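Small ribosomal subunit biogenesis GTPase RsgA (Thermotoga maritima, PDB 1U0L) probably assists late maturation of the 30S ribosomal subunit as a circularly permuted GTPase, with slow GTP hydrolysis that the subunit stimulates. Local coordinates at residues A[48-53]-A[71-76]; A[91-96]-A[178-183]; A[150-155]-A[183-188]. One frame throughout, in Å; residues are numbered along the deposited sequence.

Interaction 1: A[48-53]-A[71-76]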
loop_
_atom_site.group_PDB
_atom_site.type_symbol
_atom_site.label_atom_id
_atom_site.label_comp_id
_atom_site.label_asym_id
_atom_site.label_seq_id
_atom_site.Cartn_x
_atom_site.Cartn_y
_atom_site.Cartn_z
ATOM N N LYS A 48 -19.852 -4.356 -8.778
ATOM C CA LYS A 48 -19.577 -3.069 -8.131
ATOM C C LYS A 48 -18.386 -2.344 -8.749
ATOM O O LYS A 48 -17.453 -2.983 -9.233
ATOM C CB LYS A 48 -19.303 -3.278 -6.637
ATOM C CG LYS A 48 -20.458 -3.870 -5.841
ATOM C CD LYS A 48 -21.665 -2.958 -5.838
ATOM C CE LYS A 48 -22.754 -3.512 -4.940
ATOM N NZ LYS A 48 -22.320 -3.557 -3.514
ATOM N N ILE A 49 -18.410 -1.015 -8.724
ATOM C CA ILE A 49 -17.315 -0.252 -9.294
ATOM C C ILE A 49 -16.635 0.580 -8.214
ATOM O O ILE A 49 -17.289 1.067 -7.289
ATOM C CB ILE A 49 -17.809 0.660 -10.425
ATOM C CG1 ILE A 49 -16.650 0.991 -11.364
ATOM C CG2 ILE A 49 -18.382 1.949 -9.860
ATOM C CD1 ILE A 49 -17.067 1.754 -12.617
ATOM N N TYR A 50 -15.322 0.748 -8.327
ATOM C CA TYR A 50 -14.569 1.493 -7.325
ATOM C C TYR A 50 -13.538 2.444 -7.925
ATOM O O TYR A 50 -13.301 2.453 -9.125
ATOM C CB TYR A 50 -13.857 0.508 -6.389
ATOM C CG TYR A 50 -14.790 -0.414 -5.634
ATOM C CD1 TYR A 50 -14.889 -1.768 -5.960
ATOM C CD2 TYR A 50 -15.599 0.076 -4.607
ATOM C CE1 TYR A 50 -15.776 -2.611 -5.282
ATOM C CE2 TYR A 50 -16.486 -0.749 -3.925
ATOM C CZ TYR A 50 -16.576 -2.090 -4.261
ATOM O OH TYR A 50 -17.473 -2.898 -3.579
ATOM N N VAL A 51 -12.929 3.257 -7.070
ATOM C CA VAL A 51 -11.899 4.177 -7.520
ATOM C C VAL A 51 -10.695 3.300 -7.896
ATOM O O VAL A 51 -10.316 2.374 -7.160
ATOM C CB VAL A 51 -11.489 5.142 -6.387
ATOM C CG1 VAL A 51 -10.623 6.256 -6.935
ATOM C CG2 VAL A 51 -12.719 5.698 -5.705
ATOM N N GLY A 52 -10.094 3.584 -9.041
ATOM C CA GLY A 52 -8.953 2.795 -9.459
ATOM C C GLY A 52 -9.357 1.701 -10.427
ATOM O O GLY A 52 -8.503 0.977 -10.955
ATOM N N ASP A 53 -10.664 1.573 -10.650
ATOM C CA ASP A 53 -11.183 0.572 -11.566
ATOM C C ASP A 53 -11.027 1.045 -12.985
ATOM O O ASP A 53 -11.278 2.216 -13.280
ATOM C CB ASP A 53 -12.653 0.282 -11.296
ATOM C CG ASP A 53 -12.848 -1.033 -10.583
ATOM O OD1 ASP A 53 -11.987 -1.922 -10.772
ATOM O OD2 ASP A 53 -13.849 -1.192 -9.849
ATOM N N LEU A 71 -13.637 -3.405 -16.276
ATOM C CA LEU A 71 -12.631 -4.461 -16.430
ATOM C C LEU A 71 -12.390 -5.211 -15.127
ATOM O O LEU A 71 -12.819 -4.767 -14.066
ATOM C CB LEU A 71 -11.297 -3.880 -16.897
ATOM C CG LEU A 71 -11.078 -3.488 -18.359
ATOM C CD1 LEU A 71 -12.147 -2.505 -18.821
ATOM C CD2 LEU A 71 -9.681 -2.883 -18.482
ATOM N N HIS A 72 -11.693 -6.344 -15.213
ATOM C CA HIS A 72 -11.389 -7.144 -14.027
ATOM C C HIS A 72 -10.235 -6.521 -13.245
ATOM O O HIS A 72 -9.234 -6.096 -13.820
ATOM C CB HIS A 72 -11.042 -8.588 -14.414
ATOM C CG HIS A 72 -12.162 -9.322 -15.089
ATOM N ND1 HIS A 72 -12.461 -9.166 -16.427
ATOM C CD2 HIS A 72 -13.055 -10.223 -14.609
ATOM C CE1 HIS A 72 -13.486 -9.940 -16.742
ATOM N NE2 HIS A 72 -13.864 -10.592 -15.657
ATOM N N ARG A 73 -10.383 -6.467 -11.929
ATOM C CA ARG A 73 -9.370 -5.875 -11.071
ATOM C C ARG A 73 -8.330 -6.882 -10.573
ATOM O O ARG A 73 -8.640 -8.057 -10.373
ATOM C CB ARG A 73 -10.055 -5.200 -9.883
ATOM C CG ARG A 73 -10.965 -6.126 -9.127
ATOM C CD ARG A 73 -11.451 -5.520 -7.820
ATOM N NE ARG A 73 -12.884 -5.228 -7.824
ATOM C CZ ARG A 73 -13.419 -4.187 -8.445
ATOM N NH1 ARG A 73 -12.627 -3.353 -9.101
ATOM N NH2 ARG A 73 -14.731 -3.986 -8.415
ATOM N N LYS A 74 -7.098 -6.408 -10.379
ATOM C CA LYS A 74 -6.001 -7.246 -9.889
ATOM C C LYS A 74 -6.096 -7.393 -8.369
ATOM O O LYS A 74 -5.527 -8.315 -7.787
ATOM C CB LYS A 74 -4.652 -6.615 -10.242
ATOM C CG LYS A 74 -4.454 -5.246 -9.602
ATOM C CD LYS A 74 -3.298 -4.453 -10.206
ATOM C CE LYS A 74 -1.942 -5.046 -9.858
ATOM N NZ LYS A 74 -0.838 -4.253 -10.481
ATOM N N ASN A 75 -6.815 -6.468 -7.736
ATOM C CA ASN A 75 -6.982 -6.457 -6.284
ATOM C C ASN A 75 -7.921 -5.325 -5.864
ATOM O O ASN A 75 -8.345 -4.509 -6.678
ATOM C CB ASN A 75 -5.630 -6.265 -5.608
ATOM C CG ASN A 75 -5.010 -4.940 -5.950
ATOM O OD1 ASN A 75 -5.645 -3.904 -5.801
ATOM N ND2 ASN A 75 -3.766 -4.953 -6.409
ATOM N N LEU A 76 -8.220 -5.266 -4.576
ATOM C CA LEU A 76 -9.107 -4.239 -4.058
ATOM C C LEU A 76 -8.747 -3.931 -2.611
ATOM O O LEU A 76 -9.039 -4.732 -1.728
ATOM C CB LEU A 76 -10.544 -4.729 -4.105
ATOM C CG LEU A 76 -11.669 -3.721 -4.298
ATOM C CD1 LEU A 76 -12.863 -4.246 -3.533
ATOM C CD2 LEU A 76 -11.293 -2.341 -3.804
#
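The Y50 ring overlaps one face of the R73 guanidinium through its CD1 corner, with Y50 CD1 3.3 Å from R73 NH2. The two planes are 59° apart, so this is no parallel stack: the ring turns an edge to the flat cationic group. The tyrosine swings that way because its CG lies opposite the carbonyl carbon (chi1 -61°). On the same ring, Y50 CE1 meets L76 CD1 at 3.8 Å, and the two side chains cross at about a right angle. H81 is a further ring neighbour of Y50.

R73 reaches the loop by a bend at chi3 and offers its edge to two acceptors. R73 NH2 makes a weak hydrogen bond to K48 O at 3.0 Å. The D53 carboxylate lies nearly coplanar with the guanidinium and forms a salt bridge with it. The exact placing of R73 NH1 and D53 OD1 is doubtful. D53 OD2 also accepts the backbone N of Y50 at 2.9 Å, on its anti side. Y50 to D53 is a type II turn, closed by D53 N to Y50 O at 3.2 Å, with G52 at a positive phi.

With an alanine in place of Y50, the R73 guanidinium would probably lose the ring edge over one face, and a gap would open beside L76 CD1.

The 48-53 loop leads into strand 54-58 of the OB-type N-terminal domain, while 71-76 follows strand 65-70 and leads into strand 76-77. N84 touches both D53 and R73.

D53 is a shared acceptor. Its negative charge probably draws the arginine in and also fixes the turn amide, so the ion pair ties the turn to the chain that follows strand 65-70.

Interaction 2: A[91-96]-A[178-183]. With GDP (guanosine-5'-diphosphate), chain E.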
loop_
_atom_site.group_PDB
_atom_site.type_symbol
_atom_site.label_atom_id
_atom_site.label_comp_id
_atom_site.label_asym_id
_atom_site.label_seq_id
_atom_site.Cartn_x
_atom_site.Cartn_y
_atom_site.Cartn_z
ATOM N N VAL A 91 5.707 5.030 4.777
ATOM C CA VAL A 91 6.500 6.070 5.395
ATOM C C VAL A 91 6.692 5.732 6.863
ATOM O O VAL A 91 5.738 5.516 7.612
ATOM C CB VAL A 91 5.865 7.453 5.202
ATOM C CG1 VAL A 91 6.589 8.482 6.023
ATOM C CG2 VAL A 91 5.968 7.839 3.753
ATOM N N VAL A 92 7.956 5.670 7.247
ATOM C CA VAL A 92 8.347 5.309 8.588
ATOM C C VAL A 92 9.122 6.418 9.277
ATOM O O VAL A 92 9.809 7.212 8.640
ATOM C CB VAL A 92 9.174 4.010 8.529
ATOM C CG1 VAL A 92 10.243 3.997 9.602
ATOM C CG2 VAL A 92 8.240 2.819 8.667
ATOM N N THR A 93 9.036 6.427 10.600
ATOM C CA THR A 93 9.659 7.450 11.423
ATOM C C THR A 93 10.381 6.838 12.622
ATOM O O THR A 93 9.783 6.058 13.365
ATOM C CB THR A 93 8.537 8.396 11.895
ATOM O OG1 THR A 93 8.584 9.610 11.139
ATOM C CG2 THR A 93 8.617 8.658 13.358
ATOM N N VAL A 94 11.655 7.165 12.827
ATOM C CA VAL A 94 12.342 6.595 13.998
ATOM C C VAL A 94 12.125 7.466 15.222
ATOM O O VAL A 94 11.904 6.965 16.330
ATOM C CB VAL A 94 13.895 6.421 13.817
ATOM C CG1 VAL A 94 14.199 5.841 12.459
ATOM C CG2 VAL A 94 14.619 7.734 14.043
ATOM N N LYS A 95 12.181 8.774 14.997
ATOM C CA LYS A 95 12.023 9.771 16.046
ATOM C C LYS A 95 10.580 10.235 15.978
ATOM O O LYS A 95 9.719 9.481 15.564
ATOM C CB LYS A 95 12.984 10.934 15.768
ATOM C CG LYS A 95 13.398 11.816 16.933
ATOM C CD LYS A 95 14.280 12.936 16.372
ATOM C CE LYS A 95 14.687 13.980 17.393
ATOM N NZ LYS A 95 15.634 13.462 18.421
ATOM N N MET A 96 10.328 11.480 16.363
ATOM C CA MET A 96 8.981 12.028 16.367
ATOM C C MET A 96 7.877 10.972 16.340
ATOM O O MET A 96 7.660 10.314 17.351
ATOM C CB MET A 96 8.819 13.043 15.242
ATOM C CG MET A 96 9.396 14.400 15.590
ATOM S SD MET A 96 8.920 14.938 17.248
ATOM C CE MET A 96 10.512 14.713 18.111
ATOM N N SER A 178 0.013 8.158 11.821
ATOM C CA SER A 178 -0.339 9.571 11.733
ATOM C C SER A 178 0.788 10.434 12.213
ATOM O O SER A 178 1.324 10.208 13.294
ATOM C CB SER A 178 -1.565 9.862 12.577
ATOM O OG SER A 178 -2.520 8.826 12.388
ATOM N N GLY A 179 1.156 11.413 11.394
ATOM C CA GLY A 179 2.216 12.340 11.746
ATOM C C GLY A 179 3.562 12.017 11.147
ATOM O O GLY A 179 4.454 12.868 11.106
ATOM N N VAL A 180 3.712 10.789 10.666
ATOM C CA VAL A 180 4.972 10.332 10.094
ATOM C C VAL A 180 5.426 11.198 8.904
ATOM O O VAL A 180 6.604 11.197 8.545
ATOM C CB VAL A 180 4.848 8.846 9.689
ATOM C CG1 VAL A 180 4.155 8.726 8.340
ATOM C CG2 VAL A 180 6.198 8.200 9.683
ATOM N N GLY A 181 4.494 11.945 8.309
ATOM C CA GLY A 181 4.835 12.826 7.198
ATOM C C GLY A 181 4.283 12.484 5.821
ATOM O O GLY A 181 4.763 13.007 4.815
ATOM N N LYS A 182 3.269 11.627 5.773
ATOM C CA LYS A 182 2.666 11.190 4.513
ATOM C C LYS A 182 2.172 12.324 3.602
ATOM O O LYS A 182 2.492 12.365 2.412
ATOM C CB LYS A 182 1.525 10.199 4.802
ATOM C CG LYS A 182 1.989 8.955 5.575
ATOM C CD LYS A 182 0.919 7.871 5.714
ATOM C CE LYS A 182 -0.295 8.337 6.516
ATOM N NZ LYS A 182 -0.060 8.694 7.954
ATOM N N SER A 183 1.407 13.252 4.161
ATOM C CA SER A 183 0.888 14.362 3.386
ATOM C C SER A 183 1.989 15.358 2.995
ATOM O O SER A 183 1.930 15.963 1.927
ATOM C CB SER A 183 -0.211 15.073 4.179
ATOM O OG SER A 183 -0.982 15.926 3.346
HETATM P PB GDP E . 0.844 12.598 7.967
HETATM O O1B GDP E . 1.714 11.384 7.853
HETATM O O2B GDP E . -0.282 12.443 8.978
HETATM O O3B GDP E . 0.283 13.076 6.609
HETATM O O3A GDP E . 1.823 13.821 8.542
HETATM P PA GDP E . 2.039 15.275 7.988
HETATM O O1A GDP E . 0.830 16.128 8.206
HETATM O O2A GDP E . 2.526 15.221 6.546
HETATM O "O5'" GDP E . 3.282 15.824 8.872
HETATM C "C5'" GDP E . 3.116 15.986 10.284
HETATM C "C4'" GDP E . 3.972 17.109 10.785
HETATM O "O4'" GDP E . 5.347 16.718 10.562
HETATM C "C3'" GDP E . 3.731 18.510 10.137
HETATM O "O3'" GDP E . 3.610 19.489 11.269
HETATM C "C2'" GDP E . 4.994 18.774 9.307
HETATM O "O2'" GDP E . 5.339 20.149 9.416
HETATM C "C1'" GDP E . 6.027 17.729 9.876
HETATM N N9 GDP E . 6.952 16.978 8.823
HETATM C C8 GDP E . 6.534 16.157 7.821
HETATM N N7 GDP E . 7.586 15.673 7.130
HETATM C C5 GDP E . 8.709 16.218 7.738
HETATM C C6 GDP E . 10.094 16.056 7.437
HETATM O O6 GDP E . 10.570 15.357 6.539
HETATM N N1 GDP E . 10.951 16.785 8.288
HETATM C C2 GDP E . 10.476 17.583 9.317
HETATM N N2 GDP E . 11.379 18.241 10.066
HETATM N N3 GDP E . 9.156 17.729 9.598
HETATM C C4 GDP E . 8.340 17.027 8.774
#
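V180 packs its two methyl branches against the end of strand 87-92. Its CG1 meets V91 CG1 at 3.4 Å, and the two valines cross obliquely. The other branch, CG2, lies beside T93 OG1 at 3.1 Å, the threonine and valine sliding past each other in opposite directions. With CG1 set between the backbone N and the carbonyl carbon (chi1 81°), V180 can face both strand residues at once. K182 adds the aliphatic start of its chain, CG, beside V91 CB at 4.2 Å. All five touching residues are buried, and no hydrogen bond joins the segments.

The other parts are looser. The strand runs on into a loop that bends away from the P-loop, and M96 there is exposed and poorly ordered. S178 is exposed too.

Residues 178-183 belong to the P-loop (Walker A), which wraps the phosphates of GDP. G181, the N-cap of helix 182-189, gives its N to O1B of GDP at 2.9 Å. K182 N reaches the same O1B at 2.6 Å. S183 N bonds O3B of GDP at 2.7 Å, and G179 N bonds O2B at 3.0 Å. K182 NZ is hydrogen-bonded to O1B of GDP and also to the carbonyl O of G176.

Thus a largely apolar floor backs a highly polar nest. Amides, the lysine and the helix N terminus probably together offset the negative charge of the beta phosphate.

Interaction 3: A[150-155]-A[183-188]. With GDP (guanosine-5'-diphosphate), chain E.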
loop_
_atom_site.group_PDB
_atom_site.type_symbol
_atom_site.label_atom_id
_atom_site.label_comp_id
_atom_site.label_asym_id
_atom_site.label_seq_id
_atom_site.Cartn_x
_atom_site.Cartn_y
_atom_site.Cartn_z
ATOM N N VAL A 150 14.119 4.252 0.993
ATOM C CA VAL A 150 14.556 5.577 0.557
ATOM C C VAL A 150 14.522 6.559 1.734
ATOM O O VAL A 150 13.504 6.706 2.419
ATOM C CB VAL A 150 13.715 6.103 -0.629
ATOM C CG1 VAL A 150 13.549 5.001 -1.655
ATOM C CG2 VAL A 150 12.373 6.566 -0.168
ATOM N N LYS A 151 15.654 7.201 1.998
ATOM C CA LYS A 151 15.729 8.159 3.101
ATOM C C LYS A 151 15.249 9.530 2.615
ATOM O O LYS A 151 15.810 10.098 1.679
ATOM C CB LYS A 151 17.170 8.289 3.616
ATOM C CG LYS A 151 17.844 7.027 4.148
ATOM C CD LYS A 151 19.243 7.423 4.648
ATOM C CE LYS A 151 20.122 6.260 5.078
ATOM N NZ LYS A 151 20.594 5.485 3.902
ATOM N N THR A 152 14.239 10.085 3.266
ATOM C CA THR A 152 13.734 11.373 2.817
ATOM C C THR A 152 13.571 12.469 3.869
ATOM O O THR A 152 13.742 12.254 5.070
ATOM C CB THR A 152 12.363 11.203 2.145
ATOM O OG1 THR A 152 11.368 10.948 3.149
ATOM C CG2 THR A 152 12.394 10.036 1.170
ATOM N N SER A 153 13.238 13.657 3.370
ATOM C CA SER A 153 12.943 14.821 4.192
ATOM C C SER A 153 11.992 15.679 3.389
ATOM O O SER A 153 12.402 16.329 2.432
ATOM C CB SER A 153 14.180 15.641 4.512
ATOM O OG SER A 153 13.814 16.741 5.343
ATOM N N ALA A 154 10.718 15.661 3.758
ATOM C CA ALA A 154 9.724 16.458 3.061
ATOM C C ALA A 154 10.191 17.910 3.037
ATOM O O ALA A 154 10.006 18.615 2.044
ATOM C CB ALA A 154 8.382 16.352 3.762
ATOM N N LYS A 155 10.814 18.340 4.135
ATOM C CA LYS A 155 11.318 19.706 4.276
ATOM C C LYS A 155 12.540 20.016 3.405
ATOM O O LYS A 155 12.503 20.894 2.545
ATOM C CB LYS A 155 11.671 19.970 5.743
ATOM C CG LYS A 155 10.490 20.020 6.693
ATOM C CD LYS A 155 9.631 21.262 6.459
ATOM C CE LYS A 155 8.472 21.334 7.449
ATOM N NZ LYS A 155 8.951 21.408 8.863
ATOM N N SER A 183 1.407 13.252 4.161
ATOM C CA SER A 183 0.888 14.362 3.386
ATOM C C SER A 183 1.989 15.358 2.995
ATOM O O SER A 183 1.930 15.963 1.927
ATOM C CB SER A 183 -0.211 15.073 4.179
ATOM O OG SER A 183 -0.982 15.926 3.346
ATOM N N SER A 184 2.990 15.527 3.854
ATOM C CA SER A 184 4.084 16.457 3.574
ATOM C C SER A 184 4.952 15.960 2.435
ATOM O O SER A 184 5.424 16.760 1.622
ATOM C CB SER A 184 4.977 16.662 4.801
ATOM O OG SER A 184 4.251 17.123 5.925
ATOM N N LEU A 185 5.191 14.648 2.385
ATOM C CA LEU A 185 6.012 14.069 1.315
ATOM C C LEU A 185 5.305 14.265 -0.023
ATOM O O LEU A 185 5.912 14.652 -1.017
ATOM C CB LEU A 185 6.243 12.579 1.567
ATOM C CG LEU A 185 7.297 12.233 2.618
ATOM C CD1 LEU A 185 7.202 10.774 3.029
ATOM C CD2 LEU A 185 8.665 12.543 2.044
ATOM N N LEU A 186 4.004 14.002 -0.014
ATOM C CA LEU A 186 3.162 14.138 -1.188
ATOM C C LEU A 186 3.330 15.512 -1.808
ATOM O O LEU A 186 3.502 15.645 -3.028
ATOM C CB LEU A 186 1.701 13.938 -0.798
ATOM C CG LEU A 186 0.691 13.914 -1.937
ATOM C CD1 LEU A 186 1.092 12.868 -2.953
ATOM C CD2 LEU A 186 -0.689 13.602 -1.382
ATOM N N ASN A 187 3.285 16.535 -0.956
ATOM C CA ASN A 187 3.410 17.909 -1.417
ATOM C C ASN A 187 4.821 18.226 -1.868
ATOM O O ASN A 187 5.029 19.125 -2.673
ATOM C CB ASN A 187 2.972 18.881 -0.323
ATOM C CG ASN A 187 2.772 20.287 -0.850
ATOM O OD1 ASN A 187 3.732 21.012 -1.090
ATOM N ND2 ASN A 187 1.514 20.670 -1.055
ATOM N N ALA A 188 5.788 17.485 -1.345
ATOM C CA ALA A 188 7.183 17.678 -1.719
ATOM C C ALA A 188 7.421 17.095 -3.117
ATOM O O ALA A 188 8.248 17.601 -3.886
ATOM C CB ALA A 188 8.101 16.990 -0.698
HETATM P PB GDP E . 0.844 12.598 7.967
HETATM O O1B GDP E . 1.714 11.384 7.853
HETATM O O2B GDP E . -0.282 12.443 8.978
HETATM O O3B GDP E . 0.283 13.076 6.609
HETATM O O3A GDP E . 1.823 13.821 8.542
HETATM P PA GDP E . 2.039 15.275 7.988
HETATM O O1A GDP E . 0.830 16.128 8.206
HETATM O O2A GDP E . 2.526 15.221 6.546
HETATM O "O5'" GDP E . 3.282 15.824 8.872
HETATM C "C5'" GDP E . 3.116 15.986 10.284
HETATM C "C4'" GDP E . 3.972 17.109 10.785
HETATM O "O4'" GDP E . 5.347 16.718 10.562
HETATM C "C3'" GDP E . 3.731 18.510 10.137
HETATM O "O3'" GDP E . 3.610 19.489 11.269
HETATM C "C2'" GDP E . 4.994 18.774 9.307
HETATM O "O2'" GDP E . 5.339 20.149 9.416
HETATM C "C1'" GDP E . 6.027 17.729 9.876
HETATM N N9 GDP E . 6.952 16.978 8.823
HETATM C C8 GDP E . 6.534 16.157 7.821
HETATM N N7 GDP E . 7.586 15.673 7.130
HETATM C C5 GDP E . 8.709 16.218 7.738
HETATM C C6 GDP E . 10.094 16.056 7.437
HETATM O O6 GDP E . 10.570 15.357 6.539
HETATM N N1 GDP E . 10.951 16.785 8.288
HETATM C C2 GDP E . 10.476 17.583 9.317
HETATM N N2 GDP E . 11.379 18.241 10.066
HETATM N N3 GDP E . 9.156 17.729 9.598
HETATM C C4 GDP E . 8.340 17.027 8.774
#
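T152 and L185 cross at about a right angle, with the hydroxyl OG1 of T152 resting on L185 CD2 at 3.3 Å. The hydroxyl is turned between the backbone N and the carbonyl carbon (chi1 74°), and it also has a weak bond from ND2 of N123. Next along the loop, A154 points its CB at the helix. A154 CB lies 3.6 Å from S184 CB and 3.5 Å from N7 of GDP, so it touches both the helix and the base. One turn further along helix 182-189, A188 CB comes up to the backbone O of A154 at 3.7 Å.

S153, A154 and K155 match the SAK guanine-recognition motif of P-loop GTPases, and the helix is the one that follows the P-loop. A154 N donates to O6 of GDP at 2.8 Å. The K155 chain lies over one face of the base, with K155 CG 3.6 Å from C2 of GDP. S153 turns from the helix, and its OG bonds D126, whose other carboxylate oxygen binds GDP.

At the alpha phosphate, S184 grips O2A of GDP twice, through its N at 2.7 Å and its OG at 2.6 Å.

Overall arrangement
From the N terminus, interaction 1 comes first. It closes a short loop around strands 54-58 and 65-70, and joins the loop before strand 54-58 to the chain that follows strand 65-70. It is complete before the others open. Its centre lies about 29 Å from each of theirs, across the chain's centre. Interactions 2 and 3 cross along the chain: 91-96 opens, then 150-155, and both are answered by 178-188. They tie strands 87-92 and 149-151 of one sheet to the P-loop and helix 182-189. They share S183 and both touch GDP. V91 CG2 packs on L185 CD1 between them. The base-recognition residues thus precede the P-loop, consistent with circular permutation.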